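Local coordinates for protein folylpolyglutamate synthase (FolC) (Helicobacter pylori, PDB 6K8C) that probably uses ATP to add glutamate to dihydropteroate, forming dihydrofolate, and then further glutamates to tetrahydrofolates, giving folylpolyglutamates, at residues 36-41 with 125-130; 82-87 with 284-289; 91-96 with 134-139; 189-194 with 251-256; 335-340 with 382-387. One frame throughout, in Å; residues are numbered along the deposited sequence.

Overall arrangement
The contacts fall into two domains and the junction between them. Contacts 1, 3 and 4 belong to the eight-stranded sheet of the Mur ligase middle domain and its helices. Contact 5 belongs to the six-stranded sheet of the C-terminal domain. Contact 2 bridges the two domains and lies nearest the chain centre. Contact 1 is fully buried and contact 2 mostly so; contacts 3, 4 and 5 reach the surface. F91 of contact 3 packs on helix 121-132 of contact 1. Contacts 2 and 5 touch directly. Apolar side chains carry most of each contact. A threonine hydroxyl in contact 4 and an asparagine amide in contact 3 also take part. Hydrogen bonds from backbone N atoms to a carboxylate hold the loop of contact 2.

Contact 1. Residues 36-41 with 125-130; sequences KDFKNA and ATLLAV
F38 of helix 28-41 reaches across to L127 and V130 of helix 121-132. Its CB starts the contact, 4.1 Å from L127 CD2. The same methyl then lies 4.0 Å from F38 CG, where the ring begins. CD1 stays near this methyl too, so L127 covers the root of the ring. Further out the partner changes. F38 CE2 is 3.7 Å from V130 CG1, and the tip atom CZ of F38 is 3.9 Å from the same methyl. Both methyls approach the ring at a slant.

The torsions explain the reach. F38 has CG opposite its backbone N (chi1 167°), which sends the ring out from its own helix. V130 has CG1 placed likewise (chi1 -180°), and this branch alone of its two meets the ring. F38 and L127 run past each other in opposite directions. V130 sits one turn further along and takes the outer half of the ring. No polar group takes part, and all three residues are buried.

The ring has other neighbours. F42, F43 and F115 extend an aromatic cluster, and L110 adds an aliphatic neighbour. L127 also packs on F31, I34 and Y35 of helix 28-41.

On the same helix, L128 points away from segment 36-41 and touches F91 of the sheet. Helix 121-132 thus lies between the sheet and helix 28-41. This is apolar helix-to-helix packing in the outer layer of the alpha/beta P-loop domain of a Mur-type ligase.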
# COMPACT_ATOMS: atom_id res chain seq x y z
N LYS A 36 18.96 -16.35 4.41
CA LYS A 36 19.76 -17.53 4.08
C LYS A 36 19.47 -18.67 5.05
O LYS A 36 19.29 -19.82 4.64
CB LYS A 36 21.24 -17.18 4.08
CG LYS A 36 22.02 -17.74 2.90
CD LYS A 36 21.86 -16.87 1.65
CE LYS A 36 22.79 -17.30 0.53
NZ LYS A 36 23.07 -16.20 -0.43
N ASP A 37 19.40 -18.35 6.35
CA ASP A 37 19.04 -19.36 7.35
C ASP A 37 17.63 -19.89 7.12
O ASP A 37 17.38 -21.09 7.28
CB ASP A 37 19.16 -18.78 8.75
CG ASP A 37 20.59 -18.54 9.17
OD1 ASP A 37 21.50 -18.79 8.35
OD2 ASP A 37 20.80 -18.09 10.31
N PHE A 38 16.69 -19.00 6.77
CA PHE A 38 15.33 -19.44 6.51
C PHE A 38 15.29 -20.46 5.38
O PHE A 38 14.62 -21.49 5.48
CB PHE A 38 14.43 -18.24 6.16
CG PHE A 38 13.10 -18.65 5.59
CD1 PHE A 38 12.03 -18.96 6.42
CD2 PHE A 38 12.92 -18.77 4.22
CE1 PHE A 38 10.82 -19.36 5.90
CE2 PHE A 38 11.71 -19.18 3.69
CZ PHE A 38 10.66 -19.46 4.53
N LYS A 39 16.00 -20.17 4.28
CA LYS A 39 15.95 -21.06 3.13
C LYS A 39 16.56 -22.42 3.46
O LYS A 39 16.02 -23.46 3.08
CB LYS A 39 16.67 -20.41 1.95
CG LYS A 39 15.84 -19.35 1.21
CD LYS A 39 16.57 -18.84 -0.02
CE LYS A 39 17.87 -18.14 0.35
NZ LYS A 39 18.60 -17.66 -0.85
N ASN A 40 17.67 -22.41 4.20
CA ASN A 40 18.25 -23.67 4.68
C ASN A 40 17.26 -24.43 5.55
O ASN A 40 17.02 -25.62 5.33
CB ASN A 40 19.54 -23.39 5.45
CG ASN A 40 20.74 -23.14 4.54
OD1 ASN A 40 20.79 -23.62 3.40
ND2 ASN A 40 21.73 -22.42 5.05
N ALA A 41 16.68 -23.76 6.55
CA ALA A 41 15.81 -24.46 7.49
C ALA A 41 14.47 -24.83 6.89
O ALA A 41 13.82 -25.77 7.34
CB ALA A 41 15.60 -23.62 8.75
N ALA A 125 7.43 -10.08 9.23
CA ALA A 125 6.30 -10.07 8.30
C ALA A 125 6.71 -10.62 6.94
O ALA A 125 5.95 -11.37 6.30
CB ALA A 125 5.74 -8.65 8.16
N THR A 126 7.92 -10.27 6.48
CA THR A 126 8.42 -10.77 5.21
C THR A 126 8.54 -12.29 5.22
O THR A 126 8.13 -12.96 4.27
CB THR A 126 9.76 -10.11 4.87
OG1 THR A 126 9.60 -8.69 4.79
CG2 THR A 126 10.31 -10.62 3.54
N LEU A 127 9.12 -12.86 6.28
CA LEU A 127 9.22 -14.31 6.37
C LEU A 127 7.85 -14.96 6.42
O LEU A 127 7.64 -16.02 5.83
CB LEU A 127 10.05 -14.73 7.59
CG LEU A 127 11.54 -14.37 7.61
CD1 LEU A 127 12.20 -15.01 8.83
CD2 LEU A 127 12.24 -14.79 6.32
N LEU A 128 6.91 -14.35 7.14
CA LEU A 128 5.55 -14.87 7.17
C LEU A 128 4.94 -14.90 5.77
O LEU A 128 4.26 -15.87 5.40
CB LEU A 128 4.68 -14.04 8.12
CG LEU A 128 4.90 -14.23 9.62
CD1 LEU A 128 4.13 -13.17 10.40
CD2 LEU A 128 4.48 -15.63 10.05
N ALA A 129 5.19 -13.86 4.98
CA ALA A 129 4.68 -13.84 3.61
C ALA A 129 5.27 -14.99 2.79
O ALA A 129 4.54 -15.67 2.06
CB ALA A 129 5.00 -12.50 2.95
N VAL A 130 6.58 -15.22 2.91
CA VAL A 130 7.20 -16.31 2.16
C VAL A 130 6.66 -17.66 2.61
O VAL A 130 6.41 -18.55 1.79
CB VAL A 130 8.73 -16.25 2.30
CG1 VAL A 130 9.39 -17.39 1.51
CG2 VAL A 130 9.26 -14.90 1.85

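Contact 2. Residues 82-87 with 284-289; sequences PHVFEF and IDVGHN
F85, which meets I284 across the contact, gives its backbone N to E89 OE2, an oxygen that E86 N also grips. The N of V84 goes to E89 OE1. These bonds hold the backbone of the 82-87 loop. V84 and F85 meet V286 and I284. V84 CG2 lies 3.7 Å from V286 CG1, and the two side chains cross obliquely. F85 meets I284 with its edge. Its CE1 is 4.1 Å from I284 CD1, and that methyl lies near the ring plane. V84 CG1 covers one face of the same ring, 3.4 Å above its centre.

The loop belongs to the middle domain and segment 284-289 to the C-terminal domain. The contact therefore joins the two domains. In Mur-type ligases the active site lies in the cleft between such domains. A citrate, probably from the crystallisation liquor, is bound close to the V286 side chain.

D285, whose CB points away from the loop, forms an Asx turn. Its OD1 accepts from G287 N at 2.7 Å (N-H...O 150°). D285 OD2 forms a salt bridge with R238 and also accepts from C275 N. V84 O accepts from N383 ND2 of helix 379-390.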
# COMPACT_ATOMS: atom_id res chain seq x y z
N PRO A 82 1.61 -0.62 5.37
CA PRO A 82 1.33 -1.30 6.63
C PRO A 82 -0.09 -1.84 6.61
O PRO A 82 -0.54 -2.29 5.57
CB PRO A 82 1.50 -0.19 7.67
CG PRO A 82 1.03 1.04 6.95
CD PRO A 82 1.34 0.83 5.46
N HIS A 83 -0.80 -1.78 7.74
CA HIS A 83 -2.18 -2.21 7.77
C HIS A 83 -3.04 -1.10 8.36
O HIS A 83 -2.54 -0.19 9.03
CB HIS A 83 -2.36 -3.52 8.55
CG HIS A 83 -1.98 -3.43 9.99
ND1 HIS A 83 -0.75 -3.84 10.47
CD2 HIS A 83 -2.67 -3.00 11.07
CE1 HIS A 83 -0.70 -3.65 11.78
NE2 HIS A 83 -1.86 -3.14 12.17
N VAL A 84 -4.34 -1.17 8.09
CA VAL A 84 -5.28 -0.18 8.58
C VAL A 84 -5.86 -0.64 9.91
O VAL A 84 -5.74 0.05 10.93
CB VAL A 84 -6.41 0.08 7.57
CG1 VAL A 84 -7.39 1.11 8.13
CG2 VAL A 84 -5.83 0.54 6.24
N PHE A 85 -6.51 -1.80 9.90
CA PHE A 85 -7.22 -2.32 11.07
C PHE A 85 -6.53 -3.51 11.70
O PHE A 85 -6.32 -3.52 12.92
CB PHE A 85 -8.66 -2.70 10.69
CG PHE A 85 -9.41 -1.61 9.97
CD1 PHE A 85 -9.85 -0.49 10.65
CD2 PHE A 85 -9.67 -1.72 8.61
CE1 PHE A 85 -10.54 0.51 9.99
CE2 PHE A 85 -10.36 -0.72 7.95
CZ PHE A 85 -10.80 0.40 8.64
N GLU A 86 -6.16 -4.53 10.91
CA GLU A 86 -5.57 -5.75 11.45
C GLU A 86 -4.28 -6.07 10.71
O GLU A 86 -4.15 -5.81 9.51
CB GLU A 86 -6.51 -6.96 11.32
CG GLU A 86 -7.92 -6.77 11.82
CD GLU A 86 -8.86 -7.80 11.24
OE1 GLU A 86 -8.48 -8.99 11.19
OE2 GLU A 86 -9.98 -7.43 10.83
N PHE A 87 -3.35 -6.69 11.45
CA PHE A 87 -2.07 -7.11 10.88
C PHE A 87 -2.26 -8.03 9.68
O PHE A 87 -1.48 -7.98 8.72
CB PHE A 87 -1.24 -7.82 11.96
CG PHE A 87 0.10 -8.32 11.48
CD1 PHE A 87 1.16 -7.45 11.30
CD2 PHE A 87 0.30 -9.67 11.23
CE1 PHE A 87 2.40 -7.91 10.87
CE2 PHE A 87 1.53 -10.14 10.79
CZ PHE A 87 2.58 -9.25 10.61
N ILE A 284 -13.92 5.87 5.78
CA ILE A 284 -12.50 5.87 6.14
C ILE A 284 -11.67 5.71 4.87
O ILE A 284 -11.98 4.88 4.01
CB ILE A 284 -12.16 4.74 7.14
CG1 ILE A 284 -12.75 5.06 8.52
CG2 ILE A 284 -10.66 4.56 7.25
CD1 ILE A 284 -12.13 4.25 9.64
N ASP A 285 -10.60 6.50 4.76
CA ASP A 285 -9.71 6.40 3.61
C ASP A 285 -8.31 6.83 4.02
O ASP A 285 -8.14 7.89 4.63
CB ASP A 285 -10.22 7.25 2.44
CG ASP A 285 -9.48 6.95 1.15
OD1 ASP A 285 -8.32 7.40 1.01
OD2 ASP A 285 -10.05 6.25 0.28
N VAL A 286 -7.32 6.00 3.68
CA VAL A 286 -5.94 6.25 4.09
C VAL A 286 -5.20 7.17 3.13
O VAL A 286 -4.00 7.41 3.33
CB VAL A 286 -5.16 4.93 4.21
CG1 VAL A 286 -5.76 4.07 5.31
CG2 VAL A 286 -5.15 4.19 2.88
N GLY A 287 -5.86 7.70 2.11
CA GLY A 287 -5.16 8.49 1.11
C GLY A 287 -4.88 9.92 1.55
O GLY A 287 -5.31 10.38 2.61
N HIS A 288 -4.10 10.62 0.72
CA HIS A 288 -3.97 12.07 0.84
C HIS A 288 -3.43 12.57 -0.50
O HIS A 288 -2.22 12.66 -0.70
CB HIS A 288 -3.07 12.51 1.98
CG HIS A 288 -3.18 13.97 2.29
ND1 HIS A 288 -2.64 14.95 1.48
CD2 HIS A 288 -3.81 14.63 3.29
CE1 HIS A 288 -2.92 16.14 1.98
NE2 HIS A 288 -3.63 15.97 3.08
N ASN A 289 -4.35 12.87 -1.41
CA ASN A 289 -4.02 13.21 -2.79
C ASN A 289 -5.18 13.98 -3.36
O ASN A 289 -6.34 13.70 -3.02
CB ASN A 289 -3.78 11.95 -3.63
CG ASN A 289 -2.37 11.86 -4.15
OD1 ASN A 289 -1.48 12.57 -3.69
ND2 ASN A 289 -2.16 10.97 -5.12

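Contact 3. Residues 91-96 with 134-139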
# COMPACT_ATOMS: atom_id res chain seq x y z
N PHE A 91 -1.42 -9.74 4.13
CA PHE A 91 -1.27 -10.99 3.37
C PHE A 91 -2.59 -11.29 2.66
O PHE A 91 -3.53 -11.81 3.27
CB PHE A 91 -0.86 -12.14 4.29
CG PHE A 91 0.21 -11.76 5.29
CD1 PHE A 91 1.55 -11.85 4.95
CD2 PHE A 91 -0.14 -11.33 6.57
CE1 PHE A 91 2.54 -11.52 5.88
CE2 PHE A 91 0.84 -10.99 7.49
CZ PHE A 91 2.18 -11.08 7.14
N PHE A 92 -2.65 -10.96 1.38
CA PHE A 92 -3.80 -11.26 0.52
C PHE A 92 -3.46 -12.54 -0.23
O PHE A 92 -2.61 -12.53 -1.12
CB PHE A 92 -4.07 -10.10 -0.44
CG PHE A 92 -5.37 -10.21 -1.19
CD1 PHE A 92 -6.56 -9.84 -0.60
CD2 PHE A 92 -5.39 -10.66 -2.50
CE1 PHE A 92 -7.76 -9.92 -1.29
CE2 PHE A 92 -6.59 -10.74 -3.21
CZ PHE A 92 -7.77 -10.37 -2.60
N LEU A 93 -4.09 -13.64 0.16
CA LEU A 93 -3.69 -14.97 -0.28
C LEU A 93 -4.83 -15.64 -1.03
O LEU A 93 -5.90 -15.86 -0.46
CB LEU A 93 -3.26 -15.83 0.92
CG LEU A 93 -3.05 -17.32 0.66
CD1 LEU A 93 -1.90 -17.55 -0.31
CD2 LEU A 93 -2.80 -18.06 1.97
N ASN A 94 -4.59 -15.97 -2.30
CA ASN A 94 -5.54 -16.70 -3.14
C ASN A 94 -6.92 -16.06 -3.10
O ASN A 94 -7.94 -16.73 -2.90
CB ASN A 94 -5.59 -18.18 -2.73
CG ASN A 94 -4.24 -18.87 -2.86
OD1 ASN A 94 -3.42 -18.50 -3.70
ND2 ASN A 94 -4.01 -19.87 -2.02
N GLY A 95 -6.95 -14.74 -3.27
CA GLY A 95 -8.20 -14.02 -3.45
C GLY A 95 -8.84 -13.46 -2.20
O GLY A 95 -9.90 -12.84 -2.30
N SER A 96 -8.24 -13.64 -1.03
CA SER A 96 -8.81 -13.08 0.18
C SER A 96 -7.72 -12.85 1.22
O SER A 96 -6.63 -13.42 1.15
CB SER A 96 -9.91 -14.00 0.75
OG SER A 96 -9.35 -15.18 1.28
N LYS A 134 4.29 -20.50 0.10
CA LYS A 134 5.09 -21.69 -0.24
C LYS A 134 4.59 -22.38 -1.50
O LYS A 134 5.39 -22.82 -2.34
CB LYS A 134 5.06 -22.66 0.94
CG LYS A 134 5.80 -23.97 0.71
CD LYS A 134 5.40 -25.00 1.76
CE LYS A 134 6.56 -25.90 2.15
NZ LYS A 134 7.22 -26.49 0.95
N ASP A 135 3.27 -22.50 -1.66
CA ASP A 135 2.69 -23.21 -2.80
C ASP A 135 2.01 -22.27 -3.79
O ASP A 135 1.12 -22.69 -4.54
CB ASP A 135 1.69 -24.26 -2.31
CG ASP A 135 2.33 -25.30 -1.42
OD1 ASP A 135 3.37 -25.86 -1.82
OD2 ASP A 135 1.80 -25.55 -0.32
N CYS A 136 2.41 -21.00 -3.81
CA CYS A 136 1.84 -20.04 -4.74
C CYS A 136 2.58 -20.07 -6.07
O CYS A 136 3.76 -20.44 -6.15
CB CYS A 136 1.88 -18.63 -4.16
SG CYS A 136 0.62 -18.33 -2.93
N ASP A 137 1.88 -19.66 -7.13
CA ASP A 137 2.53 -19.48 -8.41
C ASP A 137 3.26 -18.14 -8.49
O ASP A 137 4.30 -18.04 -9.15
CB ASP A 137 1.50 -19.58 -9.54
CG ASP A 137 0.79 -20.92 -9.55
OD1 ASP A 137 1.47 -21.93 -9.78
OD2 ASP A 137 -0.43 -20.95 -9.32
N TYR A 138 2.72 -17.11 -7.83
CA TYR A 138 3.29 -15.78 -7.89
C TYR A 138 3.25 -15.16 -6.50
O TYR A 138 2.30 -15.38 -5.74
CB TYR A 138 2.53 -14.87 -8.88
CG TYR A 138 2.70 -15.31 -10.32
CD1 TYR A 138 3.75 -14.83 -11.09
CD2 TYR A 138 1.80 -16.20 -10.90
CE1 TYR A 138 3.90 -15.24 -12.41
CE2 TYR A 138 1.95 -16.61 -12.21
CZ TYR A 138 3.00 -16.13 -12.96
OH TYR A 138 3.15 -16.53 -14.27
N LEU A 139 4.28 -14.40 -6.18
CA LEU A 139 4.36 -13.63 -4.94
C LEU A 139 4.57 -12.17 -5.33
O LEU A 139 5.62 -11.82 -5.88
CB LEU A 139 5.49 -14.15 -4.05
CG LEU A 139 5.80 -13.31 -2.81
CD1 LEU A 139 4.58 -13.21 -1.92
CD2 LEU A 139 6.98 -13.91 -2.05
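A beta hairpin with a two-residue type I' turn brings L93 and N94 up to C136. The turn runs from L93 to S96. Both central residues have positive phi, 51° at N94 and 93° at G95. A pair of backbone bonds between L93 and S96 closes it. L93 N donates to S96 O at 2.7 Å, and S96 N donates back to L93 O at 3.3 Å.

The contact itself centres on one sulfur. C136 SG is 3.7 Å from L93 CD1, a plain apolar touch. The amide oxygen N94 OD1 is 4.1 Å from the same SG and comes to it from the turn. C136 points its CB at the hairpin, and SG lies opposite its own carbonyl carbon. L93 CB points across the line to C136, yet its end comes closer, with CG anti to the backbone N (chi1 169°). One branch, CD1, does the touching.

The sheet explains why the two segments do not pair directly. Strand 76-79 lies between strand 91-93 and strand 138-142. L77 of that strand touches L93, C136 and L139. L93 of the hairpin and C136, just before strand 138-142, thus meet across L77 of the strand between. This is the edge of the mixed sheet of the P-loop domain, where strand 91-93 runs antiparallel to both its neighbours, 76-79 and 96-97.

C136 is buried, whereas N94 is exposed. N94 OD1 also takes a weak hydrogen bond from V76 N. F91, at the start of the segment, packs on L128, A129 and L132 of helix 121-132.

Contact 4. Residues 189-194 with 251-256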
# COMPACT_ATOMS: atom_id res chain seq x y z
N GLY A 189 16.44 -5.53 -10.89
CA GLY A 189 16.98 -6.75 -11.46
C GLY A 189 17.08 -6.66 -12.97
O GLY A 189 17.19 -5.57 -13.55
N SER A 190 17.01 -7.82 -13.62
CA SER A 190 17.23 -7.88 -15.06
C SER A 190 16.02 -7.45 -15.87
O SER A 190 16.16 -7.14 -17.06
CB SER A 190 17.65 -9.30 -15.46
OG SER A 190 16.61 -10.22 -15.18
N LEU A 191 14.83 -7.40 -15.26
CA LEU A 191 13.59 -7.14 -15.98
C LEU A 191 12.70 -6.27 -15.11
O LEU A 191 12.32 -6.69 -14.01
CB LEU A 191 12.88 -8.45 -16.35
CG LEU A 191 11.57 -8.34 -17.14
CD1 LEU A 191 11.79 -7.58 -18.42
CD2 LEU A 191 11.01 -9.73 -17.42
N SER A 192 12.35 -5.08 -15.60
CA SER A 192 11.57 -4.15 -14.80
C SER A 192 10.61 -3.36 -15.67
O SER A 192 10.93 -3.00 -16.81
CB SER A 192 12.46 -3.18 -14.02
OG SER A 192 13.40 -3.89 -13.23
N ILE A 193 9.44 -3.09 -15.12
CA ILE A 193 8.45 -2.19 -15.69
C ILE A 193 8.49 -0.90 -14.90
O ILE A 193 8.58 -0.93 -13.67
CB ILE A 193 7.05 -2.83 -15.65
CG1 ILE A 193 7.00 -4.01 -16.63
CG2 ILE A 193 5.96 -1.82 -15.98
CD1 ILE A 193 6.45 -5.23 -16.01
N ILE A 194 8.44 0.24 -15.58
CA ILE A 194 8.47 1.52 -14.88
C ILE A 194 7.26 2.34 -15.31
O ILE A 194 7.05 2.58 -16.51
CB ILE A 194 9.79 2.28 -15.11
CG1 ILE A 194 9.84 3.54 -14.24
CG2 ILE A 194 10.05 2.61 -16.57
CD1 ILE A 194 11.24 3.92 -13.80
N PHE A 251 1.34 -7.88 -16.11
CA PHE A 251 0.65 -9.12 -16.44
C PHE A 251 1.08 -9.65 -17.80
O PHE A 251 1.42 -10.83 -17.94
CB PHE A 251 -0.87 -8.87 -16.41
CG PHE A 251 -1.69 -10.04 -16.86
CD1 PHE A 251 -2.07 -11.03 -15.96
CD2 PHE A 251 -2.11 -10.15 -18.18
CE1 PHE A 251 -2.84 -12.11 -16.37
CE2 PHE A 251 -2.87 -11.23 -18.60
CZ PHE A 251 -3.24 -12.21 -17.69
N GLU A 252 1.06 -8.79 -18.82
CA GLU A 252 1.45 -9.21 -20.16
C GLU A 252 2.92 -9.60 -20.22
O GLU A 252 3.30 -10.46 -21.02
CB GLU A 252 1.14 -8.08 -21.16
CG GLU A 252 -0.34 -7.72 -21.20
CD GLU A 252 -0.63 -6.49 -22.04
OE1 GLU A 252 0.33 -5.78 -22.41
OE2 GLU A 252 -1.82 -6.23 -22.33
N THR A 253 3.77 -8.96 -19.41
CA THR A 253 5.19 -9.30 -19.41
C THR A 253 5.43 -10.66 -18.78
O THR A 253 6.29 -11.43 -19.23
CB THR A 253 6.00 -8.22 -18.69
OG1 THR A 253 5.77 -6.96 -19.33
CG2 THR A 253 7.49 -8.53 -18.73
N LEU A 254 4.67 -10.98 -17.72
CA LEU A 254 4.78 -12.30 -17.10
C LEU A 254 4.20 -13.39 -17.99
O LEU A 254 4.70 -14.51 -17.99
CB LEU A 254 4.08 -12.29 -15.74
CG LEU A 254 4.65 -11.35 -14.68
CD1 LEU A 254 3.63 -11.13 -13.57
CD2 LEU A 254 5.95 -11.91 -14.11
N LEU A 255 3.14 -13.08 -18.74
CA LEU A 255 2.40 -14.08 -19.52
C LEU A 255 2.28 -13.60 -20.95
O LEU A 255 1.19 -13.25 -21.42
CB LEU A 255 1.03 -14.34 -18.89
CG LEU A 255 1.01 -14.90 -17.47
CD1 LEU A 255 -0.38 -14.79 -16.85
CD2 LEU A 255 1.49 -16.35 -17.44
N PRO A 256 3.39 -13.58 -21.70
CA PRO A 256 3.36 -13.00 -23.05
C PRO A 256 2.53 -13.80 -24.04
O PRO A 256 2.19 -13.26 -25.10
CB PRO A 256 4.83 -12.97 -23.46
CG PRO A 256 5.47 -14.05 -22.66
CD PRO A 256 4.72 -14.10 -21.35
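T253 is the hub where I193 and L191 of strand 191-194 meet helix 241-254. The inner part is close. I193 CD1 comes tip to tip with T253, 3.8 Å from T253 OG1 and 4.0 Å from T253 CB. L191 CD2 meets the other branch, T253 CG2, at 3.9 Å. One short side chain thus serves both strand residues.

The first torsion of T253 (chi1 -58°) sorts the branches. OG1 lies opposite the carbonyl carbon and CG2 opposite the backbone N. OG1 is hydrogen-bonded to K249 O, one turn back in the helix, and meets I193 CD1 only by van der Waals touch.

The side toward L191 is more open to solvent. I193 is buried, but L191 and T253 are partly exposed.

Strand 191-194 runs between the parallel strands 159-162 and 215-218 of the middle-domain sheet. L191 and T253 both touch I217, and L191 and I193 both touch L159. S192 CB points away from the helix, and its side chain touches S160 and F162. F251 also turns from the strand and packs on L65, L68 and L69 of helix 58-70.

Contact 5. Residues 335-340 with 382-387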
# COMPACT_ATOMS: atom_id res chain seq x y z
N LEU A 335 -12.61 18.28 12.00
CA LEU A 335 -12.11 17.92 13.32
C LEU A 335 -10.69 17.41 13.15
O LEU A 335 -10.46 16.36 12.54
CB LEU A 335 -13.01 16.87 13.98
CG LEU A 335 -14.45 17.30 14.24
CD1 LEU A 335 -15.26 16.17 14.86
CD2 LEU A 335 -14.50 18.55 15.11
N ILE A 336 -9.72 18.16 13.67
CA ILE A 336 -8.32 17.77 13.55
C ILE A 336 -8.03 16.61 14.49
O ILE A 336 -8.30 16.70 15.70
CB ILE A 336 -7.40 18.96 13.83
CG1 ILE A 336 -7.76 20.14 12.93
CG2 ILE A 336 -5.94 18.55 13.64
CD1 ILE A 336 -7.19 21.46 13.39
N LEU A 337 -7.49 15.52 13.95
CA LEU A 337 -7.09 14.36 14.75
C LEU A 337 -5.66 14.60 15.23
O LEU A 337 -4.69 14.32 14.52
CB LEU A 337 -7.20 13.07 13.95
CG LEU A 337 -7.09 11.78 14.77
CD1 LEU A 337 -8.20 11.68 15.78
CD2 LEU A 337 -7.08 10.55 13.87
N GLU A 338 -5.55 15.12 16.45
CA GLU A 338 -4.26 15.41 17.06
C GLU A 338 -3.31 14.22 16.95
O GLU A 338 -3.64 13.12 17.40
CB GLU A 338 -4.46 15.79 18.53
CG GLU A 338 -3.33 16.60 19.14
CD GLU A 338 -3.85 17.72 20.01
OE1 GLU A 338 -4.59 17.41 20.97
OE2 GLU A 338 -3.52 18.89 19.74
N LEU A 339 -2.15 14.45 16.33
CA LEU A 339 -1.10 13.46 16.23
C LEU A 339 0.23 14.14 16.53
O LEU A 339 0.50 15.23 16.02
CB LEU A 339 -1.04 12.81 14.84
CG LEU A 339 -2.13 11.79 14.50
CD1 LEU A 339 -2.25 11.66 12.99
CD2 LEU A 339 -1.83 10.45 15.14
N HIS A 340 1.05 13.49 17.35
CA HIS A 340 2.33 14.05 17.78
C HIS A 340 3.51 13.40 17.09
O HIS A 340 4.66 13.78 17.35
CB HIS A 340 2.46 13.94 19.29
CG HIS A 340 1.46 14.76 20.04
ND1 HIS A 340 1.65 16.10 20.31
CD2 HIS A 340 0.25 14.44 20.55
CE1 HIS A 340 0.60 16.57 20.96
NE2 HIS A 340 -0.27 15.58 21.12
N ALA A 382 -6.01 7.04 9.94
CA ALA A 382 -7.09 6.07 9.98
C ALA A 382 -6.89 5.06 11.11
O ALA A 382 -7.84 4.70 11.81
CB ALA A 382 -7.20 5.34 8.64
N ASN A 383 -5.65 4.59 11.29
CA ASN A 383 -5.40 3.60 12.33
C ASN A 383 -5.52 4.21 13.72
O ASN A 383 -6.03 3.56 14.64
CB ASN A 383 -4.02 2.97 12.13
CG ASN A 383 -3.64 2.06 13.28
OD1 ASN A 383 -2.91 2.46 14.19
ND2 ASN A 383 -4.13 0.82 13.24
N ALA A 384 -5.08 5.46 13.89
CA ALA A 384 -5.21 6.12 15.18
C ALA A 384 -6.66 6.44 15.50
O ALA A 384 -7.09 6.33 16.66
CB ALA A 384 -4.36 7.39 15.22
N PHE A 385 -7.45 6.83 14.49
CA PHE A 385 -8.88 6.99 14.71
C PHE A 385 -9.51 5.67 15.13
O PHE A 385 -10.35 5.62 16.04
CB PHE A 385 -9.58 7.49 13.45
CG PHE A 385 -11.07 7.41 13.54
CD1 PHE A 385 -11.79 8.41 14.18
CD2 PHE A 385 -11.76 6.32 13.03
CE1 PHE A 385 -13.16 8.34 14.29
CE2 PHE A 385 -13.14 6.25 13.13
CZ PHE A 385 -13.84 7.25 13.77
N TYR A 386 -9.15 4.58 14.44
CA TYR A 386 -9.78 3.29 14.69
C TYR A 386 -9.55 2.82 16.12
O TYR A 386 -10.43 2.21 16.73
CB TYR A 386 -9.26 2.26 13.69
CG TYR A 386 -9.87 0.90 13.87
CD1 TYR A 386 -11.24 0.71 13.74
CD2 TYR A 386 -9.08 -0.21 14.16
CE1 TYR A 386 -11.81 -0.54 13.90
CE2 TYR A 386 -9.64 -1.46 14.33
CZ TYR A 386 -11.01 -1.62 14.19
OH TYR A 386 -11.57 -2.87 14.35
N LYS A 387 -8.36 3.09 16.66
CA LYS A 387 -8.07 2.68 18.03
C LYS A 387 -8.93 3.46 19.02
O LYS A 387 -9.51 2.88 19.95
CB LYS A 387 -6.58 2.88 18.33
CG LYS A 387 -5.71 1.72 17.87
CD LYS A 387 -4.47 2.22 17.14
CE LYS A 387 -3.24 1.44 17.54
NZ LYS A 387 -2.00 2.27 17.43
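L337 and L339 carry the contact with A384 and F385 where strand 331-336 runs out, in the alpha/beta C-terminal domain of the Mur ligase family. Helix 379-390 presents a small hollow, and the two leucines are the bumps that press against it. A384 is the low point, for only its CB stands up from the helix. L339 CD2 rests on that methyl at 4.0 Å. L337 CD2 lies next to it, 4.4 Å from A384 CB, and slips past toward F385. L337 also touches V381 and R388 of the same helix. L339 leans on L380 and V381.

F385 offers only the root of its side chain. Its CG lies anti to the backbone N (chi1 169°), which leads the ring away toward V367. The side chains of L337 and F385 cross at about a right angle. L337 reaches the helix with its own CG anti to the backbone N (chi1 -168°).

The inner part of this contact is closed, with L337 and F385 buried. L339 and A384 are partly exposed. The carbonyl oxygen of L337 accepts from N313 ND2.

L337 CD2 ends against the backbone, 3.8 Å from F385 N, and lies 4.0 Å from F385 CB.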